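Local atomic coordinates of toll-like receptor 13 (Mus musculus, PDB entry 4Z0C), a protein that recognizes and binds bacterial 23S rRNA as an innate immune receptor and signals through MYD88 and TRAF6 to activate NF-kappa-B and inflammation. Residues 42-48 / 66-72; 49-55 / 73-79. All coordinates share one frame; numbering follows the deposited sequence.

Contact 1 of 2, residues 42-48 / 66-72. With NAG (2-acetamido-2-deoxy-beta-D-glucopyranose), chain L; nucleotides of chain C.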
ATOM      1  N   LEU A  42       7.474  10.242  32.438  1.00 32.57           N
ATOM      2  CA  LEU A  42       6.177   9.704  32.850  1.00 31.41           C
ATOM      3  C   LEU A  42       5.022  10.291  32.041  1.00 29.87           C
ATOM      4  O   LEU A  42       3.894  10.399  32.525  1.00 28.48           O
ATOM      5  CB  LEU A  42       5.937   9.936  34.346  1.00 32.04           C
ATOM      6  CG  LEU A  42       6.761   9.060  35.301  1.00 31.25           C
ATOM      7  CD1 LEU A  42       7.320   9.842  36.487  1.00 28.07           C
ATOM      8  CD2 LEU A  42       5.897   7.916  35.794  1.00 30.50           C
ATOM      9  N   THR A  43       5.309  10.637  30.791  1.00 31.57           N
ATOM     10  CA  THR A  43       4.304  11.181  29.872  1.00 32.24           C
ATOM     11  C   THR A  43       3.145  10.209  29.639  1.00 28.84           C
ATOM     12  O   THR A  43       3.352   9.000  29.580  1.00 25.59           O
ATOM     13  CB  THR A  43       4.950  11.508  28.517  1.00 27.04           C
ATOM     14  OG1 THR A  43       6.062  12.380  28.742  1.00 22.89           O
ATOM     15  CG2 THR A  43       3.942  12.149  27.544  1.00 29.03           C
ATOM     16  N   HIS A  44       1.935  10.758  29.550  1.00 31.20           N
ATOM     17  CA  HIS A  44       0.743  10.016  29.136  1.00 31.45           C
ATOM     18  C   HIS A  44       0.284   9.030  30.217  1.00 27.79           C
ATOM     19  O   HIS A  44       0.267   7.823  30.007  1.00 29.14           O
ATOM     20  CB  HIS A  44       0.972   9.355  27.756  1.00 23.70           C
ATOM     21  CG  HIS A  44      -0.278   8.919  27.054  1.00 26.89           C
ATOM     22  ND1 HIS A  44      -1.529   8.977  27.632  1.00 36.08           N
ATOM     23  CD2 HIS A  44      -0.466   8.431  25.803  1.00 25.63           C
ATOM     24  CE1 HIS A  44      -2.432   8.528  26.778  1.00 28.93           C
ATOM     25  NE2 HIS A  44      -1.814   8.203  25.657  1.00 22.70           N
ATOM     26  N   ASN A  45      -0.090   9.572  31.376  1.00 26.38           N
ATOM     27  CA  ASN A  45      -0.648   8.786  32.476  1.00 38.31           C
ATOM     28  C   ASN A  45      -1.768   9.581  33.162  1.00 43.27           C
ATOM     29  O   ASN A  45      -2.209  10.580  32.630  1.00 46.16           O
ATOM     30  CB  ASN A  45       0.453   8.373  33.466  1.00 35.88           C
ATOM     31  CG  ASN A  45       1.383   7.316  32.891  1.00 34.42           C
ATOM     32  OD1 ASN A  45       1.027   6.137  32.814  1.00 32.95           O
ATOM     33  ND2 ASN A  45       2.580   7.734  32.480  1.00 26.53           N
ATOM     34  N   GLU A  46      -2.208   9.170  34.348  1.00 46.65           N
ATOM     35  CA  GLU A  46      -3.344   9.834  34.996  1.00 43.08           C
ATOM     36  C   GLU A  46      -2.983  10.329  36.404  1.00 47.56           C
ATOM     37  O   GLU A  46      -3.829  10.357  37.303  1.00 44.64           O
ATOM     38  CB  GLU A  46      -4.555   8.890  35.060  1.00 40.79           C
ATOM     39  CG  GLU A  46      -4.653   7.910  33.886  1.00 50.52           C
ATOM     40  CD  GLU A  46      -5.728   6.844  34.078  1.00 60.95           C
ATOM     41  OE1 GLU A  46      -6.614   7.037  34.941  1.00 63.61           O
ATOM     42  OE2 GLU A  46      -5.675   5.801  33.380  1.00 63.37           O
ATOM     43  N   ILE A  47      -1.723  10.726  36.577  1.00 46.79           N
ATOM     44  CA  ILE A  47      -1.235  11.310  37.825  1.00 43.71           C
ATOM     45  C   ILE A  47      -1.962  12.617  38.164  1.00 33.99           C
ATOM     46  O   ILE A  47      -2.107  13.489  37.314  1.00 37.61           O
ATOM     47  CB  ILE A  47       0.282  11.588  37.735  1.00 40.20           C
ATOM     48  CG1 ILE A  47       1.041  10.281  37.474  1.00 31.91           C
ATOM     49  CG2 ILE A  47       0.777  12.294  38.993  1.00 32.59           C
ATOM     50  CD1 ILE A  47       2.431  10.473  36.904  1.00 23.19           C
ATOM     51  N   GLN A  48      -2.420  12.740  39.407  1.00 37.45           N
ATOM     52  CA  GLN A  48      -3.241  13.875  39.810  1.00 41.47           C
ATOM     53  C   GLN A  48      -2.564  14.759  40.860  1.00 45.57           C
ATOM     54  O   GLN A  48      -2.671  15.980  40.802  1.00 55.92           O
ATOM     55  CB  GLN A  48      -4.609  13.414  40.327  1.00 42.85           C
ATOM     56  CG  GLN A  48      -5.589  13.042  39.231  1.00 44.99           C
ATOM     57  CD  GLN A  48      -7.037  13.008  39.698  1.00 50.52           C
ATOM     58  OE1 GLN A  48      -7.319  12.846  40.873  1.00 54.58           O
ATOM     59  NE2 GLN A  48      -7.961  13.135  38.758  1.00 60.47           N
ATOM     60  N   LEU A  66       6.597  15.050  32.919  1.00 33.68           N
ATOM     61  CA  LEU A  66       5.304  14.662  33.438  1.00 27.91           C
ATOM     62  C   LEU A  66       4.232  15.155  32.512  1.00 26.42           C
ATOM     63  O   LEU A  66       3.110  15.420  32.953  1.00 29.06           O
ATOM     64  CB  LEU A  66       5.094  15.271  34.819  1.00 26.51           C
ATOM     65  CG  LEU A  66       5.907  14.635  35.951  1.00 26.61           C
ATOM     66  CD1 LEU A  66       6.105  15.605  37.128  1.00 24.28           C
ATOM     67  CD2 LEU A  66       5.175  13.404  36.440  1.00 28.60           C
ATOM     68  N   GLU A  67       4.581  15.259  31.228  1.00 28.14           N
ATOM     69  CA  GLU A  67       3.672  15.764  30.195  1.00 29.57           C
ATOM     70  C   GLU A  67       2.415  14.907  30.071  1.00 35.88           C
ATOM     71  O   GLU A  67       2.476  13.688  30.194  1.00 37.80           O
ATOM     72  CB  GLU A  67       4.392  15.855  28.838  1.00 26.82           C
ATOM     73  CG  GLU A  67       3.511  16.342  27.682  1.00 25.48           C
ATOM     74  CD  GLU A  67       4.304  16.874  26.489  1.00 32.29           C
ATOM     75  OE1 GLU A  67       5.548  16.764  26.458  1.00 32.11           O
ATOM     76  OE2 GLU A  67       3.670  17.406  25.561  1.00 48.80           O
ATOM     77  N   TRP A  68       1.274  15.552  29.828  1.00 41.27           N
ATOM     78  CA  TRP A  68       0.026  14.835  29.560  1.00 34.71           C
ATOM     79  C   TRP A  68      -0.380  13.951  30.738  1.00 39.70           C
ATOM     80  O   TRP A  68      -0.404  12.727  30.622  1.00 43.36           O
ATOM     81  CB  TRP A  68       0.144  14.010  28.275  1.00 40.79           C
ATOM     82  CG  TRP A  68      -1.158  13.511  27.713  1.00 40.64           C
ATOM     83  CD1 TRP A  68      -2.414  13.714  28.221  1.00 38.57           C
ATOM     84  CD2 TRP A  68      -1.326  12.717  26.533  1.00 34.75           C
ATOM     85  NE1 TRP A  68      -3.350  13.094  27.429  1.00 32.25           N
ATOM     86  CE2 TRP A  68      -2.709  12.479  26.383  1.00 31.85           C
ATOM     87  CE3 TRP A  68      -0.441  12.188  25.586  1.00 32.02           C
ATOM     88  CZ2 TRP A  68      -3.223  11.728  25.335  1.00 29.72           C
ATOM     89  CZ3 TRP A  68      -0.957  11.440  24.538  1.00 36.14           C
ATOM     90  CH2 TRP A  68      -2.334  11.221  24.421  1.00 35.30           C
ATOM     91  N   ASN A  69      -0.650  14.576  31.881  1.00 35.37           N
ATOM     92  CA  ASN A  69      -1.231  13.874  33.015  1.00 29.58           C
ATOM     93  C   ASN A  69      -2.442  14.658  33.506  1.00 29.83           C
ATOM     94  O   ASN A  69      -3.021  15.405  32.731  1.00 35.59           O
ATOM     95  CB  ASN A  69      -0.198  13.634  34.115  1.00 30.73           C
ATOM     96  CG  ASN A  69       0.582  12.336  33.901  1.00 37.42           C
ATOM     97  OD1 ASN A  69       0.151  11.277  34.339  1.00 41.67           O
ATOM     98  ND2 ASN A  69       1.745  12.423  33.261  1.00 32.65           N
ATOM     99  N   SER A  70      -2.859  14.484  34.755  1.00 31.44           N
ATOM    100  CA  SER A  70      -3.997  15.266  35.251  1.00 35.13           C
ATOM    101  C   SER A  70      -3.618  16.036  36.499  1.00 38.48           C
ATOM    102  O   SER A  70      -4.450  16.296  37.368  1.00 40.30           O
ATOM    103  CB  SER A  70      -5.215  14.384  35.516  1.00 39.74           C
ATOM    104  OG  SER A  70      -5.591  13.668  34.348  1.00 45.93           O
ATOM    105  N   ILE A  71      -2.343  16.395  36.575  1.00 36.13           N
ATOM    106  CA  ILE A  71      -1.797  17.082  37.732  1.00 32.52           C
ATOM    107  C   ILE A  71      -2.425  18.447  37.957  1.00 37.76           C
ATOM    108  O   ILE A  71      -2.335  19.340  37.108  1.00 41.47           O
ATOM    109  CB  ILE A  71      -0.287  17.246  37.594  1.00 28.96           C
ATOM    110  CG1 ILE A  71       0.379  15.863  37.586  1.00 23.50           C
ATOM    111  CG2 ILE A  71       0.236  18.127  38.720  1.00 29.67           C
ATOM    112  CD1 ILE A  71       1.803  15.850  37.047  1.00 23.65           C
ATOM    113  N   TRP A  72      -3.060  18.608  39.109  1.00 47.78           N
ATOM    114  CA  TRP A  72      -3.676  19.881  39.453  1.00 49.35           C
ATOM    115  C   TRP A  72      -3.181  20.360  40.810  1.00 41.55           C
ATOM    116  O   TRP A  72      -3.518  21.460  41.257  1.00 40.13           O
ATOM    117  CB  TRP A  72      -5.197  19.746  39.470  1.00 50.33           C
ATOM    118  CG  TRP A  72      -5.687  18.839  40.541  1.00 51.77           C
ATOM    119  CD1 TRP A  72      -5.850  17.498  40.457  1.00 51.72           C
ATOM    120  CD2 TRP A  72      -6.094  19.213  41.864  1.00 53.72           C
ATOM    121  NE1 TRP A  72      -6.329  17.003  41.644  1.00 58.01           N
ATOM    122  CE2 TRP A  72      -6.488  18.038  42.524  1.00 53.18           C
ATOM    123  CE3 TRP A  72      -6.163  20.427  42.551  1.00 54.77           C
ATOM    124  CZ2 TRP A  72      -6.943  18.039  43.837  1.00 55.85           C
ATOM    125  CZ3 TRP A  72      -6.613  20.425  43.860  1.00 55.01           C
ATOM    126  CH2 TRP A  72      -6.997  19.240  44.487  1.00 52.58           C
TER
HETATM  127  C1  NAG L 904      -2.212  25.988  44.650  1.00 55.48           C
HETATM  128  C2  NAG L 904      -2.598  24.666  43.973  1.00 56.97           C
HETATM  129  C3  NAG L 904      -4.095  24.539  43.706  1.00 55.33           C
HETATM  130  C4  NAG L 904      -4.942  25.009  44.886  1.00 60.12           C
HETATM  131  C5  NAG L 904      -4.415  26.323  45.459  1.00 63.70           C
HETATM  132  C6  NAG L 904      -5.173  26.749  46.719  1.00 64.86           C
HETATM  133  C7  NAG L 904      -1.033  23.502  42.518  1.00 51.93           C
HETATM  134  C8  NAG L 904      -0.800  23.111  41.089  1.00 59.47           C
HETATM  135  N2  NAG L 904      -1.878  24.505  42.726  1.00 52.05           N
HETATM  136  O3  NAG L 904      -4.386  23.187  43.429  1.00 46.62           O
HETATM  137  O4  NAG L 904      -6.270  25.193  44.440  1.00 64.38           O
HETATM  138  O5  NAG L 904      -3.042  26.209  45.768  1.00 60.14           O
HETATM  139  O6  NAG L 904      -4.743  26.005  47.841  1.00 63.65           O
HETATM  140  O7  NAG L 904      -0.454  22.903  43.419  1.00 47.44           O
ATOM    141  P     C C  12      -5.587  12.167  18.652  1.00 42.17           P
ATOM    142  OP1   C C  12      -5.705  11.277  17.462  1.00 47.68           O
ATOM    143  OP2   C C  12      -5.201  13.552  18.375  1.00 38.03           O
ATOM    144  O5'   C C  12      -6.937  12.008  19.477  1.00 39.96           O
ATOM    145  C5'   C C  12      -7.825  13.068  19.648  1.00 33.77           C
ATOM    146  C4'   C C  12      -8.283  13.182  21.070  1.00 46.26           C
ATOM    147  O4'   C C  12      -7.294  12.625  21.975  1.00 53.51           O
ATOM    148  C3'   C C  12      -8.464  14.620  21.517  1.00 49.89           C
ATOM    149  O3'   C C  12      -9.752  15.092  21.176  1.00 46.35           O
ATOM    150  C2'   C C  12      -8.199  14.569  23.018  1.00 49.90           C
ATOM    151  O2'   C C  12      -9.376  14.200  23.718  1.00 54.57           O
ATOM    152  C1'   C C  12      -7.174  13.432  23.127  1.00 50.43           C
ATOM    153  N1    C C  12      -5.762  13.893  23.217  1.00 45.50           N
ATOM    154  C2    C C  12      -5.289  14.751  24.223  1.00 44.63           C
ATOM    155  O2    C C  12      -6.069  15.193  25.073  1.00 44.31           O
ATOM    156  N3    C C  12      -3.978  15.098  24.235  1.00 40.74           N
ATOM    157  C4    C C  12      -3.138  14.620  23.315  1.00 42.71           C
ATOM    158  N4    C C  12      -1.851  14.971  23.361  1.00 40.29           N
ATOM    159  C5    C C  12      -3.583  13.734  22.296  1.00 41.58           C
ATOM    160  C6    C C  12      -4.877  13.405  22.299  1.00 42.46           C
TER
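His44 and Trp68 make the aromatic part of this contact. Their rings stack face to face, the imidazole centroid 3.6 Å from that of the indole six-membered ring and the planes only 13° apart. Each CG stands opposite its own backbone N (chi1 -163° in His44, -165° in Trp68), which sends both rings out in the same direction, side by side. The opposite face of the Trp68 indole takes the base of nucleotide C12 of chain C, with Trp68 CH2 3.5 Å from C5 of C12, and the indole is thus sandwiched between imidazole and cytosine.

The polar part centres on Asn69. Its ND2 gives a 3.0 Å bond to Leu42 O, whose other face receives Asn45 ND2, also at 3.0 Å; each donor keeps the oxygen in its own amide plane. Asn45 ND2 also bonds Cys18 O in the preceding turn. Asn69 OD1 accepts from Ile47 N, although its position is less certain. Asn93 repeats this role one turn on, accepting from Ile71 N. Backbone bonds continue the match: His44 N to Glu67 O, Ser70 N to Ile47 O at 2.8 Å, and Trp72 N to Gln48 O.

Apolar side chains close the inner side, with Leu66 CD2 4.0 Å from Ile47 CD1 and Ile47 CG2 against Ile71 CG1.

Asparagines, one per turn, each bonding the preceding turn's backbone, are characteristic of leucine-rich repeat solenoids, here joining LRR 1 to LRR 2.

Contact 2 of 2, residues 49-55 / 73-79. With NAG (2-acetamido-2-deoxy-beta-D-glucopyranose), chain L.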
ATOM      1  N   VAL A  49      -1.847  14.165  41.808  1.00 42.17           N
ATOM      2  CA  VAL A  49      -1.182  14.982  42.818  1.00 43.48           C
ATOM      3  C   VAL A  49       0.295  14.646  42.941  1.00 39.11           C
ATOM      4  O   VAL A  49       0.711  13.506  42.728  1.00 32.06           O
ATOM      5  CB  VAL A  49      -1.856  14.898  44.221  1.00 49.77           C
ATOM      6  CG1 VAL A  49      -3.367  15.069  44.118  1.00 44.52           C
ATOM      7  CG2 VAL A  49      -1.518  13.601  44.909  1.00 59.77           C
ATOM      8  N   LEU A  50       1.084  15.666  43.258  1.00 38.04           N
ATOM      9  CA  LEU A  50       2.502  15.489  43.519  1.00 39.51           C
ATOM     10  C   LEU A  50       2.750  15.796  44.991  1.00 51.76           C
ATOM     11  O   LEU A  50       2.855  16.967  45.375  1.00 56.56           O
ATOM     12  CB  LEU A  50       3.343  16.428  42.647  1.00 36.62           C
ATOM     13  CG  LEU A  50       3.971  15.861  41.371  1.00 37.32           C
ATOM     14  CD1 LEU A  50       2.900  15.363  40.433  1.00 36.02           C
ATOM     15  CD2 LEU A  50       4.884  16.862  40.682  1.00 33.56           C
ATOM     16  N   PRO A  51       2.831  14.738  45.819  1.00 49.04           N
ATOM     17  CA  PRO A  51       3.066  14.808  47.269  1.00 41.54           C
ATOM     18  C   PRO A  51       4.424  15.421  47.612  1.00 51.99           C
ATOM     19  O   PRO A  51       5.283  15.520  46.731  1.00 49.17           O
ATOM     20  CB  PRO A  51       3.002  13.339  47.713  1.00 36.72           C
ATOM     21  CG  PRO A  51       3.194  12.521  46.445  1.00 35.81           C
ATOM     22  CD  PRO A  51       2.599  13.354  45.357  1.00 41.14           C
ATOM     23  N   PRO A  52       4.598  15.852  48.878  1.00 59.01           N
ATOM     24  CA  PRO A  52       5.757  16.556  49.449  1.00 54.35           C
ATOM     25  C   PRO A  52       7.166  15.971  49.280  1.00 54.65           C
ATOM     26  O   PRO A  52       8.110  16.733  49.367  1.00 67.25           O
ATOM     27  CB  PRO A  52       5.412  16.616  50.936  1.00 51.99           C
ATOM     28  CG  PRO A  52       3.943  16.731  50.950  1.00 55.72           C
ATOM     29  CD  PRO A  52       3.455  15.881  49.813  1.00 58.65           C
ATOM     30  N   TRP A  53       7.343  14.679  49.083  1.00 41.90           N
ATOM     31  CA  TRP A  53       8.691  14.212  48.775  1.00 49.31           C
ATOM     32  C   TRP A  53       8.635  13.157  47.690  1.00 55.77           C
ATOM     33  O   TRP A  53       9.040  12.011  47.902  1.00 59.14           O
ATOM     34  CB  TRP A  53       9.421  13.684  50.022  1.00 50.13           C
ATOM     35  CG  TRP A  53      10.195  14.737  50.774  1.00 52.35           C
ATOM     36  CD1 TRP A  53       9.700  15.631  51.694  1.00 50.94           C
ATOM     37  CD2 TRP A  53      11.602  15.012  50.670  1.00 49.34           C
ATOM     38  NE1 TRP A  53      10.712  16.437  52.161  1.00 49.12           N
ATOM     39  CE2 TRP A  53      11.887  16.081  51.553  1.00 47.91           C
ATOM     40  CE3 TRP A  53      12.646  14.468  49.913  1.00 42.74           C
ATOM     41  CZ2 TRP A  53      13.171  16.610  51.699  1.00 45.29           C
ATOM     42  CZ3 TRP A  53      13.930  14.991  50.073  1.00 40.40           C
ATOM     43  CH2 TRP A  53      14.177  16.047  50.958  1.00 41.81           C
ATOM     44  N   SER A  54       8.136  13.566  46.525  1.00 51.81           N
ATOM     45  CA  SER A  54       7.818  12.641  45.450  1.00 43.44           C
ATOM     46  C   SER A  54       9.041  11.923  44.916  1.00 43.12           C
ATOM     47  O   SER A  54       8.950  10.771  44.519  1.00 43.70           O
ATOM     48  CB  SER A  54       7.086  13.369  44.323  1.00 40.93           C
ATOM     49  OG  SER A  54       5.801  13.807  44.744  1.00 35.83           O
ATOM     50  N   PHE A  55      10.198  12.570  44.971  1.00 48.48           N
ATOM     51  CA  PHE A  55      11.396  12.004  44.355  1.00 46.07           C
ATOM     52  C   PHE A  55      12.582  11.775  45.295  1.00 48.20           C
ATOM     53  O   PHE A  55      13.730  11.923  44.883  1.00 45.65           O
ATOM     54  CB  PHE A  55      11.795  12.859  43.155  1.00 39.96           C
ATOM     55  CG  PHE A  55      10.697  12.994  42.146  1.00 45.10           C
ATOM     56  CD1 PHE A  55      10.471  11.987  41.212  1.00 34.40           C
ATOM     57  CD2 PHE A  55       9.853  14.105  42.154  1.00 43.63           C
ATOM     58  CE1 PHE A  55       9.442  12.096  40.295  1.00 30.56           C
ATOM     59  CE2 PHE A  55       8.820  14.217  41.226  1.00 35.71           C
ATOM     60  CZ  PHE A  55       8.615  13.209  40.303  1.00 26.80           C
ATOM     61  N   LYS A  73      -2.378  19.528  41.464  1.00 37.74           N
ATOM     62  CA  LYS A  73      -1.957  19.812  42.833  1.00 40.16           C
ATOM     63  C   LYS A  73      -0.529  19.352  43.063  1.00 40.77           C
ATOM     64  O   LYS A  73      -0.244  18.162  43.056  1.00 43.55           O
ATOM     65  CB  LYS A  73      -2.904  19.131  43.818  1.00 43.42           C
ATOM     66  CG  LYS A  73      -2.601  19.367  45.288  1.00 51.00           C
ATOM     67  CD  LYS A  73      -3.770  18.851  46.115  1.00 56.50           C
ATOM     68  CE  LYS A  73      -3.496  18.894  47.600  1.00 58.32           C
ATOM     69  NZ  LYS A  73      -2.542  17.821  47.989  1.00 60.39           N
ATOM     70  N   ILE A  74       0.368  20.314  43.252  1.00 43.43           N
ATOM     71  CA  ILE A  74       1.773  20.026  43.493  1.00 42.88           C
ATOM     72  C   ILE A  74       2.108  20.584  44.867  1.00 51.50           C
ATOM     73  O   ILE A  74       2.218  21.812  45.032  1.00 43.80           O
ATOM     74  CB  ILE A  74       2.679  20.710  42.442  1.00 37.98           C
ATOM     75  CG1 ILE A  74       2.130  20.481  41.028  1.00 44.31           C
ATOM     76  CG2 ILE A  74       4.137  20.229  42.584  1.00 30.72           C
ATOM     77  CD1 ILE A  74       3.135  20.729  39.913  1.00 44.98           C
ATOM     78  N   ASP A  75       2.268  19.690  45.845  1.00 46.64           N
ATOM     79  CA  ASP A  75       2.498  20.117  47.213  1.00 48.63           C
ATOM     80  C   ASP A  75       3.849  20.794  47.362  1.00 46.20           C
ATOM     81  O   ASP A  75       4.808  20.446  46.674  1.00 46.71           O
ATOM     82  CB  ASP A  75       2.451  18.932  48.178  1.00 54.11           C
ATOM     83  CG  ASP A  75       1.090  18.280  48.245  1.00 54.75           C
ATOM     84  OD1 ASP A  75       0.076  18.978  48.031  1.00 42.29           O
ATOM     85  OD2 ASP A  75       1.043  17.062  48.552  1.00 65.46           O
ATOM     86  N   GLU A  76       3.912  21.749  48.282  1.00 36.78           N
ATOM     87  CA  GLU A  76       5.180  22.320  48.738  1.00 46.27           C
ATOM     88  C   GLU A  76       6.111  21.184  49.174  1.00 43.51           C
ATOM     89  O   GLU A  76       5.697  20.267  49.883  1.00 44.53           O
ATOM     90  CB  GLU A  76       4.934  23.278  49.903  1.00 45.57           C
ATOM     91  CG  GLU A  76       5.587  24.640  49.753  1.00 64.92           C
ATOM     92  CD  GLU A  76       6.906  24.796  50.528  1.00 79.97           C
ATOM     93  OE1 GLU A  76       7.394  23.810  51.138  1.00 77.73           O
ATOM     94  OE2 GLU A  76       7.453  25.928  50.526  1.00 82.42           O
ATOM     95  N   GLY A  77       7.350  21.217  48.698  1.00 37.77           N
ATOM     96  CA  GLY A  77       8.299  20.151  48.967  1.00 34.97           C
ATOM     97  C   GLY A  77       8.394  19.113  47.847  1.00 41.23           C
ATOM     98  O   GLY A  77       9.362  18.347  47.798  1.00 38.34           O
ATOM     99  N   ALA A  78       7.421  19.107  46.934  1.00 39.64           N
ATOM    100  CA  ALA A  78       7.329  18.078  45.889  1.00 43.85           C
ATOM    101  C   ALA A  78       8.660  17.664  45.264  1.00 44.71           C
ATOM    102  O   ALA A  78       8.972  16.467  45.172  1.00 40.37           O
ATOM    103  CB  ALA A  78       6.370  18.511  44.811  1.00 43.62           C
ATOM    104  N   PHE A  79       9.450  18.663  44.882  1.00 45.03           N
ATOM    105  CA  PHE A  79      10.719  18.443  44.190  1.00 43.47           C
ATOM    106  C   PHE A  79      11.981  18.568  45.068  1.00 43.76           C
ATOM    107  O   PHE A  79      13.068  18.848  44.549  1.00 41.44           O
ATOM    108  CB  PHE A  79      10.819  19.390  42.996  1.00 32.55           C
ATOM    109  CG  PHE A  79       9.620  19.351  42.103  1.00 44.37           C
ATOM    110  CD1 PHE A  79       9.403  18.271  41.252  1.00 46.97           C
ATOM    111  CD2 PHE A  79       8.700  20.394  42.104  1.00 41.18           C
ATOM    112  CE1 PHE A  79       8.283  18.240  40.415  1.00 49.33           C
ATOM    113  CE2 PHE A  79       7.573  20.367  41.274  1.00 36.87           C
ATOM    114  CZ  PHE A  79       7.370  19.299  40.431  1.00 42.74           C
TER
HETATM  115  C1  NAG L 904      -2.212  25.988  44.650  1.00 55.48           C
HETATM  116  C2  NAG L 904      -2.598  24.666  43.973  1.00 56.97           C
HETATM  117  C3  NAG L 904      -4.095  24.539  43.706  1.00 55.33           C
HETATM  118  C4  NAG L 904      -4.942  25.009  44.886  1.00 60.12           C
HETATM  119  C5  NAG L 904      -4.415  26.323  45.459  1.00 63.70           C
HETATM  120  C6  NAG L 904      -5.173  26.749  46.719  1.00 64.86           C
HETATM  121  C7  NAG L 904      -1.033  23.502  42.518  1.00 51.93           C
HETATM  122  C8  NAG L 904      -0.800  23.111  41.089  1.00 59.47           C
HETATM  123  N2  NAG L 904      -1.878  24.505  42.726  1.00 52.05           N
HETATM  124  O3  NAG L 904      -4.386  23.187  43.429  1.00 46.62           O
HETATM  125  O4  NAG L 904      -6.270  25.193  44.440  1.00 64.38           O
HETATM  126  O5  NAG L 904      -3.042  26.209  45.768  1.00 60.14           O
HETATM  127  O6  NAG L 904      -4.743  26.005  47.841  1.00 63.65           O
HETATM  128  O7  NAG L 904      -0.454  22.903  43.419  1.00 47.44           O
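Two short parallel strands, 49-50 and 73-74, pair with each other, and the turns after them pack together, joining LRR 1 to LRR 2 away from the RNA. Leu50 serves as donor and acceptor at once: its N bonds Lys73 O and its O receives Asp75 N, both at 2.8 Å. Val49 and Lys73 lie side by side on one face of the pair, Leu50 and Ile74 on the other, where Leu50 CB meets Ile74 CG2 at 3.9 Å. This is the stacking of equivalent positions expected in a leucine-rich repeat solenoid, whose hydrophobic core also takes in the rings of Phe55 and Phe79. Those two rings run alongside each other, CE2 of Phe55 4.1 Å from CD1 of Phe79, while Leu50 CD2 crosses to Phe79 CZ at 3.5 Å. Beyond the strand, Asp75 to Ala78 form a type II turn whose positive phi at Gly77 (97°) suits a residue without a side chain. Ala78 O accepts a weak bond from Ser54 N. Within 73-79, the Lys73 chain, extended up to a bend at chi4 (-74°), brings NZ into a salt bridge with Asp75 OD1, 2.9 Å away, on the syn side of the carboxylate. Ile74 N, on the flank away from Leu50, bonds O7 of an N-acetylglucosamine at 2.7 Å.

Overall arrangement
Contacts 1 and 2 are consecutive lengths of the same two repeats in the receptor's leucine-rich repeat ectodomain, the part crystallised here without the TIR domain: 42-48 runs directly into 49-55, and 66-72 into 73-79, their centres about 14 Å apart. Leu50 links them, its CD1 3.6 Å from Ile71 CD1 and its CD2 4.0 Å from Leu66 CD1, so the apolar interior is continuous, with Leu26 of helix 26-30 touching residues of both. Their surroundings differ. Contact 1 meets the RNA directly through Trp68, whereas the nearest atom of contact 2 is about 16 Å from the nucleic acid. One N-acetylglucosamine spans the junction, hydrogen-bonded to Trp72 O, Ile74 N and Ser97 O.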